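Local coordinates for DNA-3-methyladenine glycosidase II, putative (Deinococcus radiodurans, PDB 2YG9), which belongs to the HhH-GPD superfamily of base excision DNA repair proteins, which share a helix-hairpin-helix motif followed by a glycine- and proline-rich loop and an aspartate, at residues A[109-113]-A[114-118]; A[99-103]-A[104-108]; A[63-66]-A[67-71]; A[149-152]-A[153-156]. All coordinates share one frame; numbering follows the deposited sequence.

Interaction 1: A[109-113]-A[114-118]; sequences VGLSW and AKVRT
Leu-111 and Val-116 form the dense, buried side of this local contact: CB of Leu-111 lies 3.8 Å from CG2 of Val-116, and the same methyl sits 3.3 Å from the carbonyl O of Ser-112. Val-116 is suited to the spot because one branch, CG2, turns to the loop while its side chain also meets Leu-106 of the preceding helix. CD2 of Leu-111 approaches CB of Lys-115 at 3.9 Å, the two side chains crossing at about a right angle. The arrangement is a hydrophobic staple around a helix N-cap. Its apolar pair brackets Ser-112, whose OG accepts from N of Lys-115 at 3.2 Å. With chi1 at 66°, OG stands between the serine's own backbone N and carbonyl carbon, which turns the short side chain back over the first turn; serine can do this with little bulk. Just upstream, Gly-110 is the first residue to leave helical backbone angles, in a Schellman motif; its phi of 115° is easy only for glycine. Lys-115 leaves the contact in another direction, its extended chain touching Val-69 of helix 61-71 and its NZ donating to O of Ala-70 and of Gln-72. Toward solvent the fit is looser. The CA-CB bond of Trp-113, in the first turn, points away from residues 114-118, and ring atom CE3 comes no nearer to CB of Val-116 than 4.3 Å, while the indole makes a cation-pi contact with Arg-107.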
loop_
_atom_site.group_PDB
_atom_site.type_symbol
_atom_site.label_atom_id
_atom_site.label_comp_id
_atom_site.label_asym_id
_atom_site.label_seq_id
_atom_site.Cartn_x
_atom_site.Cartn_y
_atom_site.Cartn_z
ATOM N N VAL A 109 -5.649 23.674 1.732
ATOM C CA VAL A 109 -6.603 22.623 1.462
ATOM C C VAL A 109 -6.787 21.760 2.671
ATOM O O VAL A 109 -7.641 20.914 2.664
ATOM C CB VAL A 109 -6.240 21.714 0.212
ATOM C CG1 VAL A 109 -6.187 22.556 -1.043
ATOM C CG2 VAL A 109 -4.954 20.875 0.462
ATOM N N GLY A 110 -5.957 21.947 3.692
ATOM C CA GLY A 110 -6.081 21.187 4.925
ATOM C C GLY A 110 -4.938 20.271 5.256
ATOM O O GLY A 110 -5.008 19.554 6.250
ATOM N N LEU A 111 -3.872 20.305 4.467
ATOM C CA LEU A 111 -2.732 19.428 4.694
ATOM C C LEU A 111 -1.852 19.906 5.829
ATOM O O LEU A 111 -1.560 21.074 5.949
ATOM C CB LEU A 111 -1.872 19.299 3.435
ATOM C CG LEU A 111 -2.478 18.556 2.250
ATOM C CD1 LEU A 111 -1.523 18.614 1.097
ATOM C CD2 LEU A 111 -2.803 17.058 2.557
ATOM N N SER A 112 -1.410 18.983 6.654
ATOM C CA SER A 112 -0.337 19.289 7.619
ATOM C C SER A 112 0.921 19.741 6.854
ATOM O O SER A 112 1.072 19.432 5.676
ATOM C CB SER A 112 -0.045 18.037 8.403
ATOM O OG SER A 112 0.505 17.066 7.565
ATOM N N TRP A 113 1.813 20.469 7.509
ATOM C CA TRP A 113 3.074 20.833 6.897
ATOM C C TRP A 113 3.880 19.607 6.460
ATOM O O TRP A 113 4.465 19.634 5.385
ATOM C CB TRP A 113 3.916 21.693 7.837
ATOM C CG TRP A 113 3.407 23.101 7.913
ATOM C CD1 TRP A 113 2.828 23.691 8.983
ATOM C CD2 TRP A 113 3.407 24.073 6.861
ATOM N NE1 TRP A 113 2.473 24.986 8.683
ATOM C CE2 TRP A 113 2.835 25.259 7.395
ATOM C CE3 TRP A 113 3.871 24.074 5.529
ATOM C CZ2 TRP A 113 2.701 26.419 6.652
ATOM C CZ3 TRP A 113 3.726 25.215 4.782
ATOM C CH2 TRP A 113 3.149 26.381 5.336
ATOM N N ALA A 114 3.903 18.560 7.285
ATOM C CA ALA A 114 4.536 17.296 6.909
ATOM C C ALA A 114 4.036 16.782 5.526
ATOM O O ALA A 114 4.816 16.427 4.659
ATOM C CB ALA A 114 4.288 16.238 8.000
ATOM N N LYS A 115 2.720 16.730 5.346
ATOM C CA LYS A 115 2.117 16.266 4.096
ATOM C C LYS A 115 2.368 17.225 2.956
ATOM O O LYS A 115 2.702 16.781 1.882
ATOM C CB LYS A 115 0.607 16.015 4.254
ATOM C CG LYS A 115 0.247 14.801 5.058
ATOM C CD LYS A 115 -1.216 14.852 5.443
ATOM C CE LYS A 115 -1.734 13.601 6.210
ATOM N NZ LYS A 115 -3.218 13.683 6.370
ATOM N N VAL A 116 2.317 18.547 3.202
ATOM C CA VAL A 116 2.743 19.540 2.183
ATOM C C VAL A 116 4.124 19.241 1.622
ATOM O O VAL A 116 4.344 19.218 0.414
ATOM C CB VAL A 116 2.681 21.023 2.720
ATOM C CG1 VAL A 116 3.319 22.019 1.723
ATOM C CG2 VAL A 116 1.251 21.399 3.013
ATOM N N ARG A 117 5.055 18.979 2.516
ATOM C CA ARG A 117 6.444 18.740 2.184
ATOM C C ARG A 117 6.616 17.458 1.392
ATOM O O ARG A 117 7.365 17.406 0.399
ATOM C CB ARG A 117 7.276 18.656 3.467
ATOM C CG ARG A 117 8.710 18.186 3.271
ATOM C CD ARG A 117 9.529 18.264 4.586
ATOM N NE ARG A 117 9.711 19.650 5.032
ATOM C CZ ARG A 117 10.530 20.547 4.479
ATOM N NH1 ARG A 117 11.260 20.227 3.406
ATOM N NH2 ARG A 117 10.619 21.786 4.998
ATOM N N THR A 118 5.956 16.424 1.860
ATOM C CA THR A 118 5.948 15.119 1.168
ATOM C C THR A 118 5.386 15.234 -0.234
ATOM O O THR A 118 6.004 14.815 -1.200
ATOM C CB THR A 118 5.104 14.098 1.977
ATOM O OG1 THR A 118 5.717 13.892 3.252
ATOM C CG2 THR A 118 4.975 12.785 1.230
#

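Interaction 2: A[99-103]-A[104-108]; sequences LKVSG and DDLRG
The shortest polar bond here runs from N of Arg-107 to O of Gly-103, 2.8 Å long and nearly straight at 170°. It belongs to the first turn of helix 103-108, together with a 3.1 Å bond from N of Leu-106 to O of Ser-102. Ahead of that turn Ser-102 is the N-cap, and its OG accepts from N of Asp-105 over 3.1 Å. The bond is somewhat bent, at 151°, and it satisfies an amide that has no helical carbonyl before it. A chi1 of 61° brings the hydroxyl round to that amide and also sets OG 3.3 Å from CG of the Asp-105 carboxylate. On either side of the cap in sequence, Val-101 and Leu-106 complete a hydrophobic staple, the apolar bridge that often accompanies an N-cap. CG1 of Val-101 is the branch that does the work: it lies 3.8 Å from CD2 of Leu-106, the side chains crossing at about a right angle, and is equally close to CB of Asp-105. Both staple residues also rest on Leu-89. Asp-104 and Asp-105 suit the first turn, where their negative charge probably interacts favourably with the positive end of the helix dipole. Arg-107 lays its CB and CG against the Gly-103 carbonyl, then bends away, and its NH1 donates to O of Leu-111 in the following loop.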
loop_
_atom_site.group_PDB
_atom_site.type_symbol
_atom_site.label_atom_id
_atom_site.label_comp_id
_atom_site.label_asym_id
_atom_site.label_seq_id
_atom_site.Cartn_x
_atom_site.Cartn_y
_atom_site.Cartn_z
ATOM N N LEU A 99 3.512 21.736 -8.319
ATOM C CA LEU A 99 4.652 22.636 -8.091
ATOM C C LEU A 99 4.358 24.119 -8.361
ATOM O O LEU A 99 5.130 24.997 -7.967
ATOM C CB LEU A 99 5.836 22.167 -8.926
ATOM C CG LEU A 99 6.433 20.825 -8.512
ATOM C CD1 LEU A 99 7.597 20.418 -9.463
ATOM C CD2 LEU A 99 6.886 20.862 -7.060
ATOM N N LYS A 100 3.238 24.417 -8.983
ATOM C CA LYS A 100 2.871 25.800 -9.230
ATOM C C LYS A 100 1.898 26.311 -8.164
ATOM O O LYS A 100 1.543 27.482 -8.117
ATOM C CB LYS A 100 2.281 25.921 -10.617
ATOM C CG LYS A 100 3.265 25.706 -11.726
ATOM C CD LYS A 100 2.556 25.957 -13.059
ATOM C CE LYS A 100 3.275 25.296 -14.182
ATOM N NZ LYS A 100 4.564 25.993 -14.329
ATOM N N VAL A 101 1.461 25.408 -7.306
ATOM C CA VAL A 101 0.642 25.742 -6.160
ATOM C C VAL A 101 1.586 26.093 -5.004
ATOM O O VAL A 101 2.594 25.420 -4.801
ATOM C CB VAL A 101 -0.257 24.556 -5.830
ATOM C CG1 VAL A 101 -1.122 24.857 -4.655
ATOM C CG2 VAL A 101 -1.096 24.213 -7.068
ATOM N N SER A 102 1.314 27.177 -4.288
ATOM C CA SER A 102 2.198 27.599 -3.209
ATOM C C SER A 102 2.046 26.649 -2.008
ATOM O O SER A 102 1.031 25.973 -1.876
ATOM C CB SER A 102 1.835 29.014 -2.789
ATOM O OG SER A 102 0.504 29.068 -2.315
ATOM N N GLY A 103 3.030 26.602 -1.123
ATOM C CA GLY A 103 2.858 25.827 0.106
ATOM C C GLY A 103 1.679 26.315 0.943
ATOM O O GLY A 103 1.010 25.531 1.620
ATOM N N ASP A 104 1.423 27.618 0.890
ATOM C CA ASP A 104 0.325 28.207 1.626
ATOM C C ASP A 104 -1.017 27.728 1.097
ATOM O O ASP A 104 -1.918 27.477 1.889
ATOM C CB ASP A 104 0.419 29.739 1.633
ATOM C CG ASP A 104 1.547 30.237 2.488
ATOM O OD1 ASP A 104 2.175 29.426 3.260
ATOM O OD2 ASP A 104 1.843 31.446 2.370
ATOM N N ASP A 105 -1.141 27.554 -0.216
ATOM C CA ASP A 105 -2.364 27.013 -0.769
ATOM C C ASP A 105 -2.514 25.506 -0.526
ATOM O O ASP A 105 -3.630 25.030 -0.373
ATOM C CB ASP A 105 -2.519 27.397 -2.252
ATOM C CG ASP A 105 -2.748 28.920 -2.437
ATOM O OD1 ASP A 105 -3.129 29.613 -1.462
ATOM O OD2 ASP A 105 -2.513 29.429 -3.543
ATOM N N LEU A 106 -1.411 24.757 -0.473
ATOM C CA LEU A 106 -1.500 23.345 -0.098
ATOM C C LEU A 106 -1.868 23.184 1.361
ATOM O O LEU A 106 -2.674 22.333 1.703
ATOM C CB LEU A 106 -0.201 22.617 -0.384
ATOM C CG LEU A 106 0.129 22.548 -1.880
ATOM C CD1 LEU A 106 1.549 22.057 -2.066
ATOM C CD2 LEU A 106 -0.897 21.666 -2.638
ATOM N N ARG A 107 -1.306 24.018 2.238
ATOM C CA ARG A 107 -1.787 24.065 3.623
ATOM C C ARG A 107 -3.267 24.383 3.653
ATOM O O ARG A 107 -4.042 23.796 4.416
ATOM C CB ARG A 107 -1.050 25.138 4.415
ATOM C CG ARG A 107 0.234 24.675 4.945
ATOM C CD ARG A 107 0.006 23.704 6.130
ATOM N NE ARG A 107 -0.196 24.352 7.434
ATOM C CZ ARG A 107 -0.812 23.792 8.478
ATOM N NH1 ARG A 107 -1.394 22.601 8.371
ATOM N NH2 ARG A 107 -0.866 24.428 9.652
ATOM N N GLY A 108 -3.629 25.321 2.807
ATOM C CA GLY A 108 -4.998 25.816 2.647
ATOM C C GLY A 108 -6.040 24.778 2.352
ATOM O O GLY A 108 -7.198 24.951 2.728
#

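Interaction 3: A[63-66]-A[67-71]; sequences GRLV and RSVAG
Leu-65 reaches Val-69, one turn further on, through its torsions: CG stands anti to the backbone N (chi1 -176°), and chi2 of 56° then swings CD1 forward. The leucine's CA-CB bond points away from residues 67-71, yet CD1 comes within 4.3 Å of CG2 of Val-69. That valine branch also lies 3.3 Å from the carbonyl O of Leu-65, so the beta-branched side chain packs over the backbone as well as against its apolar neighbour. Beneath these side chains is a regular alpha-helix, part of helix 61-71, with four successive i to i+4 bonds crossing between the segments. The shortest joins N of Arg-67 to O of Gly-63 at 2.8 Å, and another of 2.9 Å joins N of Ala-70 to O of Val-66. Residue type follows the helix's surroundings. Leu-65 faces Phe-162 and Phe-133, Val-69 meets Val-119 of helix 113-127, and Val-66 with the small Ala-70 lies against Leu-86 of helix 76-87. The more open side carries Arg-64, Arg-67 and Ser-68. CD of Arg-64 meets the Arg-67 guanidinium obliquely, 4.5 Å from NE, so an aliphatic part of one arginine approaches the polar group of the other. NE of Arg-64 is 4.9 Å from NE of Arg-67. Like charges this close probably repel somewhat, but the cost may be eased because the two chains diverge to different partners: NH1 of Arg-67 donates to OE1 of Gln-80, whereas NH2 of Arg-64 makes a weak bond to O of Phe-165.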
loop_
_atom_site.group_PDB
_atom_site.type_symbol
_atom_site.label_atom_id
_atom_site.label_comp_id
_atom_site.label_asym_id
_atom_site.label_seq_id
_atom_site.Cartn_x
_atom_site.Cartn_y
_atom_site.Cartn_z
ATOM N N GLY A 63 -0.803 10.255 -8.545
ATOM C CA GLY A 63 -2.034 10.633 -7.903
ATOM C C GLY A 63 -2.408 9.710 -6.752
ATOM O O GLY A 63 -2.835 10.188 -5.713
ATOM N N ARG A 64 -2.256 8.391 -6.923
ATOM C CA ARG A 64 -2.538 7.480 -5.813
ATOM C C ARG A 64 -1.582 7.653 -4.651
ATOM O O ARG A 64 -2.006 7.498 -3.503
ATOM C CB ARG A 64 -2.554 6.028 -6.230
ATOM C CG ARG A 64 -3.823 5.598 -7.033
ATOM C CD ARG A 64 -5.084 5.562 -6.181
ATOM N NE ARG A 64 -4.988 4.550 -5.123
ATOM C CZ ARG A 64 -5.125 3.230 -5.306
ATOM N NH1 ARG A 64 -5.404 2.725 -6.486
ATOM N NH2 ARG A 64 -4.993 2.411 -4.279
ATOM N N LEU A 65 -0.326 7.971 -4.958
ATOM C CA LEU A 65 0.664 8.300 -3.932
ATOM C C LEU A 65 0.191 9.509 -3.141
ATOM O O LEU A 65 0.170 9.473 -1.907
ATOM C CB LEU A 65 2.075 8.515 -4.495
ATOM C CG LEU A 65 3.117 8.765 -3.371
ATOM C CD1 LEU A 65 3.152 7.633 -2.329
ATOM C CD2 LEU A 65 4.453 9.013 -3.991
ATOM N N VAL A 66 -0.219 10.548 -3.853
ATOM C CA VAL A 66 -0.670 11.793 -3.238
ATOM C C VAL A 66 -1.929 11.537 -2.417
ATOM O O VAL A 66 -2.013 12.000 -1.297
ATOM C CB VAL A 66 -0.912 12.919 -4.292
ATOM C CG1 VAL A 66 -1.698 14.076 -3.662
ATOM C CG2 VAL A 66 0.412 13.386 -4.880
ATOM N N ARG A 67 -2.852 10.717 -2.945
ATOM C CA ARG A 67 -4.059 10.333 -2.177
ATOM C C ARG A 67 -3.691 9.664 -0.848
ATOM O O ARG A 67 -4.239 10.003 0.180
ATOM C CB ARG A 67 -4.971 9.374 -2.961
ATOM C CG ARG A 67 -6.364 9.237 -2.327
ATOM C CD ARG A 67 -7.161 8.131 -2.953
ATOM N NE ARG A 67 -7.766 8.526 -4.225
ATOM C CZ ARG A 67 -8.953 9.134 -4.357
ATOM N NH1 ARG A 67 -9.693 9.489 -3.300
ATOM N NH2 ARG A 67 -9.402 9.423 -5.578
ATOM N N SER A 68 -2.759 8.725 -0.911
ATOM C CA SER A 68 -2.340 7.963 0.264
ATOM C C SER A 68 -1.785 8.913 1.344
ATOM O O SER A 68 -2.226 8.899 2.510
ATOM C CB SER A 68 -1.298 6.912 -0.159
ATOM O OG SER A 68 -0.576 6.422 0.966
ATOM N N VAL A 69 -0.853 9.765 0.922
ATOM C CA VAL A 69 -0.190 10.705 1.802
ATOM C C VAL A 69 -1.205 11.652 2.449
ATOM O O VAL A 69 -1.246 11.814 3.671
ATOM C CB VAL A 69 0.887 11.510 1.026
ATOM C CG1 VAL A 69 1.420 12.673 1.844
ATOM C CG2 VAL A 69 2.008 10.578 0.591
ATOM N N ALA A 70 -2.013 12.271 1.612
ATOM C CA ALA A 70 -3.036 13.211 2.058
ATOM C C ALA A 70 -4.025 12.617 3.035
ATOM O O ALA A 70 -4.418 13.289 3.975
ATOM C CB ALA A 70 -3.768 13.790 0.879
ATOM N N GLY A 71 -4.420 11.365 2.815
ATOM C CA GLY A 71 -5.378 10.700 3.664
ATOM C C GLY A 71 -4.891 10.165 5.004
ATOM O O GLY A 71 -5.712 9.775 5.799
#

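Interaction 4: A[149-152]-A[153-156]; sequences VQLP and GIGR
Gly-153 follows Pro-152 at the corner of a type II beta turn that runs from Leu-151 to Ile-154. Its phi of 85° would bring a CB into collision with O of Pro-152, so glycine fits, while proline's fixed phi suits the position before it. Ile-154 closes the turn: its N donates to O of Leu-151 over a long 3.3 Å, from 45° out of the carbonyl plane. The two side chains lie side by side and point the same way, CD1 of Leu-151 being 4.0 Å from CD1 of Ile-154. The isoleucine carbonyl O also receives a CA-H...O contact from Val-149, whose CA is 3.4 Å away. This Leu-Pro-Gly-Ile-Gly sequence is the hairpin of the helix-hairpin-helix motif, linking helix 141-149 to helix 156-166. Gly-155 is the N-cap of the second helix, and CG2 of Val-149 lies 3.6 Å from its carbonyl C. Arg-156 begins that helix, and its backbone N is 3.5 Å from the same methyl. Its CA-CB bond points away from residues 149-152, and the guanidinium is held by salt bridges to Glu-142 and Glu-160, one from each helix of the motif.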
loop_
_atom_site.group_PDB
_atom_site.type_symbol
_atom_site.label_atom_id
_atom_site.label_comp_id
_atom_site.label_asym_id
_atom_site.label_seq_id
_atom_site.Cartn_x
_atom_site.Cartn_y
_atom_site.Cartn_z
ATOM N N VAL A 149 11.129 5.771 -0.302
ATOM C CA VAL A 149 11.714 5.991 1.026
ATOM C C VAL A 149 12.554 7.263 1.123
ATOM O O VAL A 149 12.575 7.889 2.168
ATOM C CB VAL A 149 12.545 4.737 1.510
ATOM C CG1 VAL A 149 13.506 5.069 2.696
ATOM C CG2 VAL A 149 11.555 3.632 1.905
ATOM N N GLN A 150 13.209 7.644 0.039
ATOM C CA GLN A 150 14.047 8.873 0.051
ATOM C C GLN A 150 13.236 10.142 0.186
ATOM O O GLN A 150 13.782 11.189 0.518
ATOM C CB GLN A 150 14.933 8.973 -1.197
ATOM C CG GLN A 150 16.096 8.055 -1.130
ATOM C CD GLN A 150 16.911 8.176 0.180
ATOM O OE1 GLN A 150 17.529 9.233 0.448
ATOM N NE2 GLN A 150 16.888 7.100 1.010
ATOM N N LEU A 151 11.932 10.063 -0.043
ATOM C CA LEU A 151 11.073 11.236 0.096
ATOM C C LEU A 151 10.775 11.446 1.572
ATOM O O LEU A 151 10.560 10.451 2.302
ATOM C CB LEU A 151 9.768 11.065 -0.692
ATOM C CG LEU A 151 9.942 10.868 -2.211
ATOM C CD1 LEU A 151 8.595 10.487 -2.859
ATOM C CD2 LEU A 151 10.556 12.117 -2.830
ATOM N N PRO A 152 10.737 12.722 2.024
ATOM C CA PRO A 152 10.446 12.988 3.438
ATOM C C PRO A 152 9.015 12.555 3.756
ATOM O O PRO A 152 8.130 12.786 2.939
ATOM C CB PRO A 152 10.560 14.502 3.548
ATOM C CG PRO A 152 10.309 15.022 2.155
ATOM C CD PRO A 152 10.888 13.966 1.246
ATOM N N GLY A 153 8.805 11.911 4.899
ATOM C CA GLY A 153 7.455 11.482 5.321
ATOM C C GLY A 153 7.010 10.138 4.768
ATOM O O GLY A 153 5.940 9.626 5.141
ATOM N N ILE A 154 7.794 9.565 3.863
ATOM C CA ILE A 154 7.441 8.287 3.276
ATOM C C ILE A 154 8.532 7.320 3.710
ATOM O O ILE A 154 9.684 7.506 3.334
ATOM C CB ILE A 154 7.332 8.356 1.729
ATOM C CG1 ILE A 154 6.172 9.314 1.324
ATOM C CG2 ILE A 154 7.196 6.924 1.161
ATOM C CD1 ILE A 154 5.893 9.445 -0.158
ATOM N N GLY A 155 8.162 6.359 4.576
ATOM C CA GLY A 155 9.058 5.306 5.015
ATOM C C GLY A 155 8.799 4.043 4.217
ATOM O O GLY A 155 8.011 4.035 3.242
ATOM N N ARG A 156 9.453 2.968 4.638
ATOM C CA ARG A 156 9.271 1.668 4.016
ATOM C C ARG A 156 7.787 1.213 4.055
ATOM O O ARG A 156 7.279 0.667 3.092
ATOM C CB ARG A 156 10.132 0.654 4.734
ATOM C CG ARG A 156 9.971 -0.756 4.266
ATOM C CD ARG A 156 11.238 -1.529 4.487
ATOM N NE ARG A 156 11.203 -2.593 3.537
ATOM C CZ ARG A 156 12.018 -2.772 2.519
ATOM N NH1 ARG A 156 13.140 -2.068 2.305
ATOM N NH2 ARG A 156 11.721 -3.779 1.756
#

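Overall arrangement
Interaction 1 touches each of the other three. It shares a helix-loop-helix connection with interaction 2: the two N-caps open consecutive helices, and their centres are 9 Å apart. Toward interaction 3, centred 11 Å away, CG2 of Thr-118 packs 3.6 Å from CG1 of Val-69. Toward interaction 4 the same threonine probably hydrogen-bonds through OG1 to O of Pro-152, at 2.7 Å, tying the hairpin to helix 113-127. Interactions 3 and 4 meet directly, CD1 of Leu-65 lying 3.9 Å from CD1 of Ile-154. Interaction 2 is the outlying one, its nearest atoms about 8 Å from interaction 3 and about 10 Å from interaction 4.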